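Local coordinates for DNA replication licensing factor MCM related protein (Thermoplasma acidophilum, PDB 4ME3) that probably binds single-stranded DNA and, as the N-terminal part of a longer MCM protein, serves an ATP-driven replicative helicase, at residues A[148-153]-A[170-175]; A[143-148]-A[183-188]; A[78-83]-A[94-99]. One frame throughout, in Å; residues are numbered along the deposited sequence.

Contact 1 of 3, residues A[148-153]-A[170-175]; sequences SSCHGL and DHCGLS. With ZN (zinc ion), chain B.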
ATOM      1  N   SER A 148      -9.740  -2.507  27.797  1.00 27.47           N
ATOM      2  CA  SER A 148     -10.665  -2.174  28.876  1.00 34.97           C
ATOM      3  C   SER A 148     -10.137  -2.623  30.237  1.00 40.50           C
ATOM      4  O   SER A 148     -10.581  -2.129  31.274  1.00 41.18           O
ATOM      5  CB  SER A 148     -12.042  -2.792  28.616  1.00 42.17           C
ATOM      6  OG  SER A 148     -11.958  -4.197  28.453  1.00 36.00           O
ATOM      7  N   SER A 149      -9.186  -3.551  30.233  1.00 38.75           N
ATOM      8  CA  SER A 149      -8.655  -4.100  31.477  1.00 37.18           C
ATOM      9  C   SER A 149      -7.417  -3.347  31.969  1.00 42.94           C
ATOM     10  O   SER A 149      -7.444  -2.737  33.038  1.00 45.09           O
ATOM     11  CB  SER A 149      -8.329  -5.585  31.307  1.00 42.96           C
ATOM     12  OG  SER A 149      -7.886  -6.147  32.530  1.00 40.42           O
ATOM     13  N   CYS A 150      -6.339  -3.390  31.192  1.00 37.93           N
ATOM     14  CA  CYS A 150      -5.077  -2.776  31.602  1.00 37.99           C
ATOM     15  C   CYS A 150      -4.905  -1.370  31.029  1.00 35.21           C
ATOM     16  O   CYS A 150      -3.969  -0.658  31.391  1.00 33.99           O
ATOM     17  CB  CYS A 150      -3.894  -3.652  31.176  1.00 37.82           C
ATOM     18  SG  CYS A 150      -3.612  -3.710  29.389  1.00 31.04           S
ATOM     19  N   HIS A 151      -5.804  -0.983  30.130  1.00 38.71           N
ATOM     20  CA  HIS A 151      -5.765   0.341  29.512  1.00 35.64           C
ATOM     21  C   HIS A 151      -4.498   0.566  28.688  1.00 32.34           C
ATOM     22  O   HIS A 151      -4.154   1.701  28.358  1.00 38.26           O
ATOM     23  CB  HIS A 151      -5.920   1.430  30.574  1.00 42.70           C
ATOM     24  CG  HIS A 151      -7.236   1.383  31.286  1.00 43.79           C
ATOM     25  ND1 HIS A 151      -8.436   1.587  30.640  1.00 43.25           N
ATOM     26  CD2 HIS A 151      -7.544   1.147  32.583  1.00 50.37           C
ATOM     27  CE1 HIS A 151      -9.425   1.482  31.507  1.00 54.69           C
ATOM     28  NE2 HIS A 151      -8.911   1.216  32.696  1.00 57.98           N
ATOM     29  N   GLY A 152      -3.810  -0.519  28.349  1.00 27.28           N
ATOM     30  CA  GLY A 152      -2.660  -0.441  27.469  1.00 26.93           C
ATOM     31  C   GLY A 152      -3.110  -0.310  26.028  1.00 24.45           C
ATOM     32  O   GLY A 152      -4.284  -0.524  25.721  1.00 24.21           O
ATOM     33  N   LEU A 153      -2.181   0.031  25.143  1.00 31.96           N
ATOM     34  CA  LEU A 153      -2.511   0.257  23.741  1.00 27.32           C
ATOM     35  C   LEU A 153      -2.027  -0.867  22.835  1.00 25.11           C
ATOM     36  O   LEU A 153      -0.846  -1.208  22.822  1.00 27.13           O
ATOM     37  CB  LEU A 153      -1.912   1.578  23.263  1.00 31.12           C
ATOM     38  CG  LEU A 153      -2.446   2.834  23.947  1.00 29.45           C
ATOM     39  CD1 LEU A 153      -1.669   4.050  23.477  1.00 35.06           C
ATOM     40  CD2 LEU A 153      -3.934   3.003  23.672  1.00 28.75           C
ATOM     41  N   ASP A 170      -2.047  -6.719  23.536  1.00 26.05           N
ATOM     42  CA  ASP A 170      -0.600  -6.888  23.416  1.00 32.54           C
ATOM     43  C   ASP A 170       0.122  -6.670  24.740  1.00 36.41           C
ATOM     44  O   ASP A 170       1.295  -7.021  24.872  1.00 34.43           O
ATOM     45  CB  ASP A 170      -0.025  -5.922  22.375  1.00 31.46           C
ATOM     46  CG  ASP A 170      -0.211  -6.413  20.952  1.00 36.91           C
ATOM     47  OD1 ASP A 170      -0.558  -7.598  20.764  1.00 43.75           O
ATOM     48  OD2 ASP A 170      -0.000  -5.610  20.020  1.00 45.59           O
ATOM     49  N   HIS A 171      -0.569  -6.091  25.718  1.00 32.63           N
ATOM     50  CA  HIS A 171       0.073  -5.728  26.977  1.00 39.75           C
ATOM     51  C   HIS A 171      -0.254  -6.675  28.132  1.00 34.84           C
ATOM     52  O   HIS A 171       0.610  -6.954  28.961  1.00 41.76           O
ATOM     53  CB  HIS A 171      -0.282  -4.288  27.359  1.00 33.52           C
ATOM     54  CG  HIS A 171       0.356  -3.259  26.478  1.00 40.24           C
ATOM     55  ND1 HIS A 171       1.645  -2.813  26.671  1.00 46.97           N
ATOM     56  CD2 HIS A 171      -0.115  -2.595  25.397  1.00 39.13           C
ATOM     57  CE1 HIS A 171       1.941  -1.915  25.748  1.00 53.91           C
ATOM     58  NE2 HIS A 171       0.890  -1.765  24.961  1.00 46.63           N
ATOM     59  N   CYS A 172      -1.491  -7.163  28.195  1.00 32.79           N
ATOM     60  CA  CYS A 172      -1.897  -8.030  29.302  1.00 26.40           C
ATOM     61  C   CYS A 172      -2.291  -9.443  28.862  1.00 27.66           C
ATOM     62  O   CYS A 172      -2.443 -10.333  29.694  1.00 31.31           O
ATOM     63  CB  CYS A 172      -3.037  -7.385  30.098  1.00 32.56           C
ATOM     64  SG  CYS A 172      -4.662  -7.467  29.320  1.00 29.90           S
ATOM     65  N   GLY A 173      -2.465  -9.648  27.561  1.00 29.66           N
ATOM     66  CA  GLY A 173      -2.691 -10.983  27.034  1.00 34.45           C
ATOM     67  C   GLY A 173      -4.116 -11.501  27.128  1.00 34.07           C
ATOM     68  O   GLY A 173      -4.402 -12.609  26.672  1.00 37.53           O
ATOM     69  N   LEU A 174      -5.013 -10.719  27.717  1.00 28.33           N
ATOM     70  CA  LEU A 174      -6.420 -11.100  27.771  1.00 34.71           C
ATOM     71  C   LEU A 174      -7.045 -10.926  26.390  1.00 36.40           C
ATOM     72  O   LEU A 174      -6.510 -10.204  25.549  1.00 30.69           O
ATOM     73  CB  LEU A 174      -7.169 -10.259  28.805  1.00 34.87           C
ATOM     74  CG  LEU A 174      -6.671 -10.384  30.247  1.00 36.78           C
ATOM     75  CD1 LEU A 174      -7.447  -9.455  31.162  1.00 31.31           C
ATOM     76  CD2 LEU A 174      -6.770 -11.822  30.738  1.00 32.39           C
ATOM     77  N   SER A 175      -8.172 -11.590  26.155  1.00 34.88           N
ATOM     78  CA  SER A 175      -8.837 -11.521  24.858  1.00 42.13           C
ATOM     79  C   SER A 175     -10.330 -11.251  25.008  1.00 43.45           C
ATOM     80  O   SER A 175     -10.900 -11.420  26.088  1.00 39.47           O
ATOM     81  CB  SER A 175      -8.629 -12.821  24.082  1.00 43.30           C
ATOM     82  OG  SER A 175      -9.411 -13.864  24.633  1.00 49.34           O
TER
HETATM   83 ZN    ZN B 301      -4.851  -5.347  28.383  1.00 29.20          ZN
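Two surface loops meet here through a shared zinc ion, each giving one cysteine: segment 148-153 follows strand 123-147, and segment 170-175 lies in the loop after strand 153-157. C150 SG and C172 SG both bind the metal at 2.3 Å, and C147 and C169 supply the other two thiolates. The sulfurs of C150 and C172 each sit between their own backbone N and carbonyl carbon, which turns both side chains inward to the ion. C150 CB and C172 CB are left 4.0 Å apart. Backbone amides two residues on support these sulfurs: G152 N donates to C150 SG over 3.4 Å at 152°, and L174 N reaches C172 SG in a weaker bond. Such N-H groups would be expected to ease the negative charge on the thiolates.

Beyond the metal, the H171 ring presents its NE2 edge to the backbone of L153. NE2 lies 2.8 Å from L153 O, yet the bend at hydrogen (121°) makes this a weak bond. G152, without a side chain, passes close to the ring, with its carbonyl carbon 3.8 Å from H171 CD2. On the other flank of the site, L174 CD1 touches S149 OG at 3.6 Å. Two CxxC turns clasping one metal in this way make a Cys4 zinc site of the zinc-ribbon kind, the zinc-binding part of the MCM N-terminal domain.

Contact 2 of 3, residues A[143-148]-A[183-188]; sequences AAFECS and FKLRPN. With ZN (zinc ion), chain B.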
ATOM      1  N   ALA A 143      -4.102   1.858  13.825  1.00 18.32           N
ATOM      2  CA  ALA A 143      -5.133   2.202  14.801  1.00 15.74           C
ATOM      3  C   ALA A 143      -4.734   1.819  16.218  1.00 15.21           C
ATOM      4  O   ALA A 143      -4.370   0.676  16.483  1.00 19.68           O
ATOM      5  CB  ALA A 143      -6.437   1.527  14.431  1.00 15.99           C
ATOM      6  N   ALA A 144      -4.833   2.783  17.131  1.00 19.11           N
ATOM      7  CA  ALA A 144      -4.577   2.543  18.545  1.00 24.28           C
ATOM      8  C   ALA A 144      -5.848   2.072  19.244  1.00 23.38           C
ATOM      9  O   ALA A 144      -6.880   2.732  19.169  1.00 17.94           O
ATOM     10  CB  ALA A 144      -4.064   3.818  19.207  1.00 20.59           C
ATOM     11  N   PHE A 145      -5.765   0.934  19.929  1.00 17.03           N
ATOM     12  CA  PHE A 145      -6.895   0.403  20.685  1.00 20.82           C
ATOM     13  C   PHE A 145      -6.546   0.283  22.164  1.00 26.55           C
ATOM     14  O   PHE A 145      -5.531  -0.311  22.523  1.00 25.78           O
ATOM     15  CB  PHE A 145      -7.307  -0.966  20.143  1.00 22.55           C
ATOM     16  CG  PHE A 145      -7.994  -0.911  18.808  1.00 22.66           C
ATOM     17  CD1 PHE A 145      -9.358  -0.693  18.725  1.00 25.42           C
ATOM     18  CD2 PHE A 145      -7.276  -1.083  17.637  1.00 21.98           C
ATOM     19  CE1 PHE A 145      -9.993  -0.645  17.499  1.00 22.70           C
ATOM     20  CE2 PHE A 145      -7.907  -1.038  16.410  1.00 25.36           C
ATOM     21  CZ  PHE A 145      -9.266  -0.816  16.342  1.00 19.46           C
ATOM     22  N   GLU A 146      -7.396   0.840  23.022  1.00 22.18           N
ATOM     23  CA  GLU A 146      -7.152   0.802  24.460  1.00 18.56           C
ATOM     24  C   GLU A 146      -7.882  -0.363  25.122  1.00 24.04           C
ATOM     25  O   GLU A 146      -9.096  -0.519  24.969  1.00 24.55           O
ATOM     26  CB  GLU A 146      -7.572   2.122  25.110  1.00 26.27           C
ATOM     27  CG  GLU A 146      -7.419   2.131  26.623  1.00 26.07           C
ATOM     28  CD  GLU A 146      -7.768   3.471  27.241  1.00 38.67           C
ATOM     29  OE1 GLU A 146      -8.049   4.426  26.485  1.00 34.93           O
ATOM     30  OE2 GLU A 146      -7.763   3.569  28.486  1.00 46.52           O
ATOM     31  N   CYS A 147      -7.127  -1.175  25.857  1.00 24.69           N
ATOM     32  CA  CYS A 147      -7.668  -2.347  26.538  1.00 28.51           C
ATOM     33  C   CYS A 147      -8.542  -1.939  27.719  1.00 24.03           C
ATOM     34  O   CYS A 147      -8.135  -1.127  28.547  1.00 29.82           O
ATOM     35  CB  CYS A 147      -6.523  -3.238  27.031  1.00 26.67           C
ATOM     36  SG  CYS A 147      -7.058  -4.658  28.018  1.00 26.86           S
ATOM     37  N   SER A 148      -9.740  -2.507  27.797  1.00 27.47           N
ATOM     38  CA  SER A 148     -10.665  -2.174  28.876  1.00 34.97           C
ATOM     39  C   SER A 148     -10.137  -2.623  30.237  1.00 40.50           C
ATOM     40  O   SER A 148     -10.581  -2.129  31.274  1.00 41.18           O
ATOM     41  CB  SER A 148     -12.042  -2.792  28.616  1.00 42.17           C
ATOM     42  OG  SER A 148     -11.958  -4.197  28.453  1.00 36.00           O
ATOM     43  N   PHE A 183     -12.204  -3.327  23.386  1.00 28.84           N
ATOM     44  CA  PHE A 183     -11.195  -2.361  22.972  1.00 27.77           C
ATOM     45  C   PHE A 183     -11.820  -1.042  22.527  1.00 28.85           C
ATOM     46  O   PHE A 183     -12.816  -1.028  21.803  1.00 31.28           O
ATOM     47  CB  PHE A 183     -10.345  -2.941  21.845  1.00 28.82           C
ATOM     48  CG  PHE A 183      -9.462  -4.078  22.277  1.00 25.84           C
ATOM     49  CD1 PHE A 183      -8.243  -3.831  22.887  1.00 29.29           C
ATOM     50  CD2 PHE A 183      -9.849  -5.390  22.073  1.00 30.68           C
ATOM     51  CE1 PHE A 183      -7.429  -4.874  23.286  1.00 27.88           C
ATOM     52  CE2 PHE A 183      -9.038  -6.438  22.470  1.00 34.54           C
ATOM     53  CZ  PHE A 183      -7.826  -6.178  23.076  1.00 32.25           C
ATOM     54  N   LYS A 184     -11.224   0.059  22.968  1.00 26.42           N
ATOM     55  CA  LYS A 184     -11.694   1.394  22.616  1.00 23.20           C
ATOM     56  C   LYS A 184     -10.728   2.056  21.641  1.00 24.08           C
ATOM     57  O   LYS A 184      -9.570   2.282  21.972  1.00 21.51           O
ATOM     58  CB  LYS A 184     -11.817   2.253  23.876  1.00 26.92           C
ATOM     59  CG  LYS A 184     -12.298   3.674  23.619  1.00 34.83           C
ATOM     60  CD  LYS A 184     -12.440   4.463  24.914  1.00 38.47           C
ATOM     61  CE  LYS A 184     -11.089   4.930  25.435  1.00 48.01           C
ATOM     62  NZ  LYS A 184     -11.196   5.668  26.726  1.00 51.98           N
ATOM     63  N   LEU A 185     -11.211   2.365  20.440  1.00 26.64           N
ATOM     64  CA  LEU A 185     -10.399   3.047  19.439  1.00 21.73           C
ATOM     65  C   LEU A 185     -10.007   4.440  19.930  1.00 29.26           C
ATOM     66  O   LEU A 185     -10.842   5.187  20.444  1.00 24.06           O
ATOM     67  CB  LEU A 185     -11.164   3.145  18.114  1.00 22.35           C
ATOM     68  CG  LEU A 185     -10.445   3.815  16.936  1.00 22.86           C
ATOM     69  CD1 LEU A 185      -9.242   2.999  16.489  1.00 20.73           C
ATOM     70  CD2 LEU A 185     -11.408   4.020  15.776  1.00 29.33           C
ATOM     71  N   ARG A 186      -8.731   4.777  19.771  1.00 23.27           N
ATOM     72  CA  ARG A 186      -8.205   6.073  20.187  1.00 24.89           C
ATOM     73  C   ARG A 186      -7.628   6.811  18.982  1.00 22.30           C
ATOM     74  O   ARG A 186      -6.427   6.733  18.719  1.00 18.19           O
ATOM     75  CB  ARG A 186      -7.110   5.883  21.234  1.00 21.95           C
ATOM     76  CG  ARG A 186      -7.546   5.104  22.460  1.00 21.56           C
ATOM     77  CD  ARG A 186      -8.511   5.910  23.314  1.00 33.35           C
ATOM     78  NE  ARG A 186      -7.942   7.197  23.701  1.00 41.09           N
ATOM     79  CZ  ARG A 186      -7.050   7.360  24.673  1.00 42.68           C
ATOM     80  NH1 ARG A 186      -6.612   6.317  25.368  1.00 46.50           N
ATOM     81  NH2 ARG A 186      -6.589   8.573  24.951  1.00 44.83           N
ATOM     82  N   PRO A 187      -8.481   7.539  18.250  1.00 20.12           N
ATOM     83  CA  PRO A 187      -8.060   8.212  17.015  1.00 18.28           C
ATOM     84  C   PRO A 187      -6.884   9.170  17.209  1.00 25.93           C
ATOM     85  O   PRO A 187      -5.996   9.234  16.359  1.00 21.13           O
ATOM     86  CB  PRO A 187      -9.315   8.983  16.592  1.00 18.06           C
ATOM     87  CG  PRO A 187     -10.445   8.253  17.230  1.00 28.97           C
ATOM     88  CD  PRO A 187      -9.909   7.761  18.537  1.00 24.21           C
ATOM     89  N   ASN A 188      -6.867   9.906  18.313  1.00 25.85           N
ATOM     90  CA  ASN A 188      -5.822  10.901  18.524  1.00 26.84           C
ATOM     91  C   ASN A 188      -4.444  10.281  18.767  1.00 28.56           C
ATOM     92  O   ASN A 188      -3.431  10.973  18.688  1.00 25.52           O
ATOM     93  CB  ASN A 188      -6.198  11.843  19.670  1.00 30.44           C
ATOM     94  CG  ASN A 188      -7.423  12.680  19.351  1.00 32.35           C
ATOM     95  OD1 ASN A 188      -7.836  12.775  18.194  1.00 33.93           O
ATOM     96  ND2 ASN A 188      -8.006  13.295  20.373  1.00 34.32           N
TER
HETATM   97 ZN    ZN B 301      -4.851  -5.347  28.383  1.00 29.20          ZN
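An antiparallel strand pair forms the base of the zinc-binding part, joining the end of strand 123-147 to the short strand 183-185. E146 and K184 are the hydrogen-bonded pair: E146 N donates to K184 O at 2.8 Å, nearly straight at 173°, and K184 N returns a bond to E146 O. F145-L185 and C147-F183 are the flanking non-hydrogen-bonded pairs. R186 N extends the pattern by donating to A144 O.

On the face bearing E146 and K184, the two side chains run alongside each other. E146, extended with CG anti to the backbone N (chi1 177°), makes two salt bridges through OE1, 3.4 Å from K184 NZ and 2.6 Å from R186 NH1. The hydrogen bond within the R186 bridge is weak, bent at hydrogen; carboxylate and guanidinium planes stand 46° apart, and R186 folds back at chi2 and chi3 to reach the oxygen. In this salt-bridge network one carboxylate oxygen serves two cations, which should stabilise its negative charge, while OE2 takes a weak bond from H151.

F145, F183 and L185 make the opposite face mostly apolar. L185 CD1 lies over one face of the F145 ring, toward its rim, in a CH-pi contact 4.1 Å from the centroid, and also meets A143 CB at 3.8 Å. F183 CB touches F145 CD1 at 4.0 Å, and the F183 ring continues to C147 CB. C147 SG, anti to its backbone N, binds the zinc ion at 2.3 Å.

Strand 153-157 pairs with the other edge of 143-147 through backbone bonds of A143 with V156 and F145 with T154. F145 packs on V156 as well as on E165 and P166 of the following loop, placing 143-147 centrally between 153-157 and 183-185.

Contact 3 of 3, residues A[78-83]-A[94-99]; sequences EVILQD and NIFNLR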
ATOM      1  N   GLU A  78       8.960  -4.583   5.542  1.00 11.81           N
ATOM      2  CA  GLU A  78       9.337  -5.133   6.840  1.00 16.53           C
ATOM      3  C   GLU A  78      10.852  -5.165   7.020  1.00 16.98           C
ATOM      4  O   GLU A  78      11.358  -4.844   8.092  1.00 20.04           O
ATOM      5  CB  GLU A  78       8.763  -6.538   7.027  1.00 17.94           C
ATOM      6  CG  GLU A  78       7.260  -6.562   7.262  1.00 27.91           C
ATOM      7  CD  GLU A  78       6.738  -7.953   7.561  1.00 40.54           C
ATOM      8  OE1 GLU A  78       7.545  -8.817   7.969  1.00 50.44           O
ATOM      9  OE2 GLU A  78       5.524  -8.185   7.385  1.00 45.26           O
ATOM     10  N   VAL A  79      11.571  -5.550   5.971  1.00 17.10           N
ATOM     11  CA  VAL A  79      13.029  -5.585   6.025  1.00 16.75           C
ATOM     12  C   VAL A  79      13.596  -4.192   6.290  1.00 17.16           C
ATOM     13  O   VAL A  79      14.492  -4.018   7.113  1.00 17.29           O
ATOM     14  CB  VAL A  79      13.628  -6.149   4.723  1.00 16.74           C
ATOM     15  CG1 VAL A  79      15.126  -5.886   4.662  1.00 20.33           C
ATOM     16  CG2 VAL A  79      13.343  -7.637   4.616  1.00 18.87           C
ATOM     17  N   ILE A  80      13.067  -3.196   5.591  1.00 13.65           N
ATOM     18  CA  ILE A  80      13.487  -1.819   5.802  1.00 14.23           C
ATOM     19  C   ILE A  80      13.198  -1.374   7.234  1.00 19.29           C
ATOM     20  O   ILE A  80      14.052  -0.788   7.891  1.00 15.11           O
ATOM     21  CB  ILE A  80      12.803  -0.874   4.804  1.00 13.76           C
ATOM     22  CG1 ILE A  80      13.358  -1.128   3.399  1.00 15.77           C
ATOM     23  CG2 ILE A  80      13.017   0.577   5.206  1.00 16.17           C
ATOM     24  CD1 ILE A  80      12.610  -0.423   2.291  1.00 18.60           C
ATOM     25  N   LEU A  81      12.001  -1.672   7.724  1.00 16.88           N
ATOM     26  CA  LEU A  81      11.610  -1.255   9.070  1.00 18.90           C
ATOM     27  C   LEU A  81      12.422  -1.955  10.161  1.00 22.29           C
ATOM     28  O   LEU A  81      12.808  -1.333  11.152  1.00 25.75           O
ATOM     29  CB  LEU A  81      10.121  -1.507   9.288  1.00 19.43           C
ATOM     30  CG  LEU A  81       9.185  -0.545   8.557  1.00 16.04           C
ATOM     31  CD1 LEU A  81       7.764  -1.104   8.521  1.00 23.40           C
ATOM     32  CD2 LEU A  81       9.201   0.819   9.219  1.00 20.23           C
ATOM     33  N   GLN A  82      12.680  -3.245   9.975  1.00 17.26           N
ATOM     34  CA  GLN A  82      13.363  -4.043  10.990  1.00 21.83           C
ATOM     35  C   GLN A  82      14.884  -3.903  10.944  1.00 25.41           C
ATOM     36  O   GLN A  82      15.534  -3.811  11.985  1.00 27.27           O
ATOM     37  CB  GLN A  82      12.984  -5.520  10.842  1.00 24.52           C
ATOM     38  CG  GLN A  82      11.516  -5.810  11.112  1.00 36.34           C
ATOM     39  CD  GLN A  82      11.173  -7.282  10.961  1.00 46.05           C
ATOM     40  OE1 GLN A  82      11.933  -8.055  10.376  1.00 46.28           O
ATOM     41  NE2 GLN A  82      10.024  -7.677  11.496  1.00 45.01           N
ATOM     42  N   ASP A  83      15.449  -3.891   9.742  1.00 19.28           N
ATOM     43  CA  ASP A  83      16.902  -3.916   9.584  1.00 21.01           C
ATOM     44  C   ASP A  83      17.539  -2.525   9.540  1.00 23.57           C
ATOM     45  O   ASP A  83      18.690  -2.353   9.946  1.00 21.86           O
ATOM     46  CB  ASP A  83      17.280  -4.684   8.314  1.00 18.77           C
ATOM     47  CG  ASP A  83      16.965  -6.167   8.405  1.00 25.46           C
ATOM     48  OD1 ASP A  83      16.359  -6.600   9.410  1.00 26.41           O
ATOM     49  OD2 ASP A  83      17.320  -6.902   7.460  1.00 24.40           O
ATOM     50  N   ASN A  94       5.237   3.046  12.395  1.00 27.09           N
ATOM     51  CA  ASN A  94       5.808   1.911  11.685  1.00 26.33           C
ATOM     52  C   ASN A  94       5.351   1.841  10.231  1.00 26.18           C
ATOM     53  O   ASN A  94       5.330   0.765   9.636  1.00 26.78           O
ATOM     54  CB  ASN A  94       5.448   0.606  12.398  1.00 26.59           C
ATOM     55  CG  ASN A  94       3.950   0.386  12.498  1.00 21.96           C
ATOM     56  OD1 ASN A  94       3.154   1.170  11.974  1.00 28.43           O
ATOM     57  ND2 ASN A  94       3.559  -0.689  13.167  1.00 31.24           N
ATOM     58  N   ILE A  95       4.995   2.989   9.661  1.00 21.59           N
ATOM     59  CA  ILE A  95       4.575   3.047   8.265  1.00 18.31           C
ATOM     60  C   ILE A  95       5.772   3.221   7.335  1.00 19.13           C
ATOM     61  O   ILE A  95       6.639   4.059   7.576  1.00 20.38           O
ATOM     62  CB  ILE A  95       3.594   4.214   8.023  1.00 21.18           C
ATOM     63  CG1 ILE A  95       2.328   4.022   8.860  1.00 28.40           C
ATOM     64  CG2 ILE A  95       3.242   4.316   6.549  1.00 23.47           C
ATOM     65  CD1 ILE A  95       1.371   5.201   8.806  1.00 31.67           C
ATOM     66  N   PHE A  96       5.820   2.426   6.271  1.00 18.76           N
ATOM     67  CA  PHE A  96       6.797   2.648   5.213  1.00 14.47           C
ATOM     68  C   PHE A  96       6.245   2.229   3.858  1.00 16.96           C
ATOM     69  O   PHE A  96       5.523   1.240   3.752  1.00 18.30           O
ATOM     70  CB  PHE A  96       8.103   1.906   5.487  1.00 18.78           C
ATOM     71  CG  PHE A  96       9.247   2.411   4.661  1.00 14.55           C
ATOM     72  CD1 PHE A  96       9.505   1.881   3.410  1.00 18.44           C
ATOM     73  CD2 PHE A  96      10.037   3.446   5.120  1.00 11.80           C
ATOM     74  CE1 PHE A  96      10.546   2.363   2.640  1.00 17.76           C
ATOM     75  CE2 PHE A  96      11.076   3.934   4.358  1.00 14.45           C
ATOM     76  CZ  PHE A  96      11.333   3.390   3.113  1.00 15.15           C
ATOM     77  N   ASN A  97       6.594   2.993   2.828  1.00 13.21           N
ATOM     78  CA  ASN A  97       6.155   2.705   1.471  1.00 17.68           C
ATOM     79  C   ASN A  97       7.316   2.315   0.576  1.00 14.55           C
ATOM     80  O   ASN A  97       8.156   3.145   0.229  1.00 13.55           O
ATOM     81  CB  ASN A  97       5.465   3.918   0.860  1.00 13.70           C
ATOM     82  CG  ASN A  97       4.363   4.461   1.734  1.00 21.16           C
ATOM     83  OD1 ASN A  97       3.514   3.716   2.217  1.00 23.23           O
ATOM     84  ND2 ASN A  97       4.371   5.769   1.945  1.00 17.08           N
ATOM     85  N   LEU A  98       7.352   1.044   0.204  1.00 10.88           N
ATOM     86  CA  LEU A  98       8.280   0.564  -0.796  1.00 10.95           C
ATOM     87  C   LEU A  98       7.550   0.595  -2.128  1.00 15.44           C
ATOM     88  O   LEU A  98       6.506  -0.038  -2.283  1.00 16.57           O
ATOM     89  CB  LEU A  98       8.735  -0.856  -0.453  1.00 12.87           C
ATOM     90  CG  LEU A  98       9.745  -1.515  -1.392  1.00 14.22           C
ATOM     91  CD1 LEU A  98      10.972  -0.652  -1.570  1.00 16.60           C
ATOM     92  CD2 LEU A  98      10.128  -2.884  -0.849  1.00 16.32           C
ATOM     93  N   ARG A  99       8.086   1.356  -3.075  1.00 12.72           N
ATOM     94  CA  ARG A  99       7.450   1.530  -4.373  1.00 11.19           C
ATOM     95  C   ARG A  99       8.355   1.036  -5.491  1.00 15.90           C
ATOM     96  O   ARG A  99       9.578   1.083  -5.383  1.00 19.06           O
ATOM     97  CB  ARG A  99       7.093   3.001  -4.592  1.00 14.38           C
ATOM     98  CG  ARG A  99       6.152   3.550  -3.533  1.00 14.70           C
ATOM     99  CD  ARG A  99       5.680   4.959  -3.852  1.00 15.10           C
ATOM    100  NE  ARG A  99       4.787   5.470  -2.816  1.00 20.00           N
ATOM    101  CZ  ARG A  99       3.547   5.037  -2.620  1.00 22.26           C
ATOM    102  NH1 ARG A  99       3.041   4.078  -3.386  1.00 20.30           N
ATOM    103  NH2 ARG A  99       2.806   5.561  -1.652  1.00 20.45           N
TER
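I80 and F96 make the main aromatic contact between helix 69-84 and the segment leading into strand 97-101. I80 CG2 stands over the centre of one face of the F96 ring, 3.8 Å from the centroid and only 7° off the ring normal, a well-centred CH-pi contact. F96 CG is anti to the backbone N (chi1 -163°), an orientation that extends the ring from its own backbone beneath the isoleucine. The two side chains cross at about a right angle, and both branches of I80 are engaged: while CG2 covers the middle of the ring, CD1 meets F96 CE1 at 3.5 Å.

Purely aliphatic packing continues around this CH-pi contact. I80 CD1 reaches on to L98 CD1 at 4.2 Å, linking the helix to the first residues of the strand. The side chains of L81 and F96 run antiparallel past one another, L81 CD2 lying 4.0 Å from F96 CB.

This packing of the helix on the loop and start of strand 97-101 belongs to the helical part of the MCM N-terminal domain, where strand 97-101 pairs in parallel with strand 46-50 to form a small two-stranded sheet among helices. F96 packs on L47 and L98 on V49 of that partner strand. From helix 14-27, F25 meets I80 and W21 meets L98, extending the buried apolar cluster around the contact.

Against the backbone just before the strand, the methyl L81 CD1 lies 3.3 Å from N94 O, in close van der Waals packing. A separate, polar link forms at the strand's beginning, where the backbone L98 N is held by the E77 carboxylate, a side-chain-to-backbone hydrogen bond from helix 69-84 itself.

In the fold
Contacts 1 and 2 form one continuous unit, their centres 11 Å apart. They share S148, and along the chain contact 1 is nested inside the loop that contact 2 closes. C147 of contact 2 joins C150 and C172 of contact 1 at the zinc ion, with C147 SG and C172 SG 3.9 Å apart; a probable hydrogen bond, C147 N to G152 O at 2.9 Å, ties the strand end to the loop. Contact 3 closes earlier in the chain and belongs to the helical part. Its centre is 27 Å from that of contact 1 and 24 Å from that of contact 2, with nearest atoms about 9 and 8 Å away, so it touches neither.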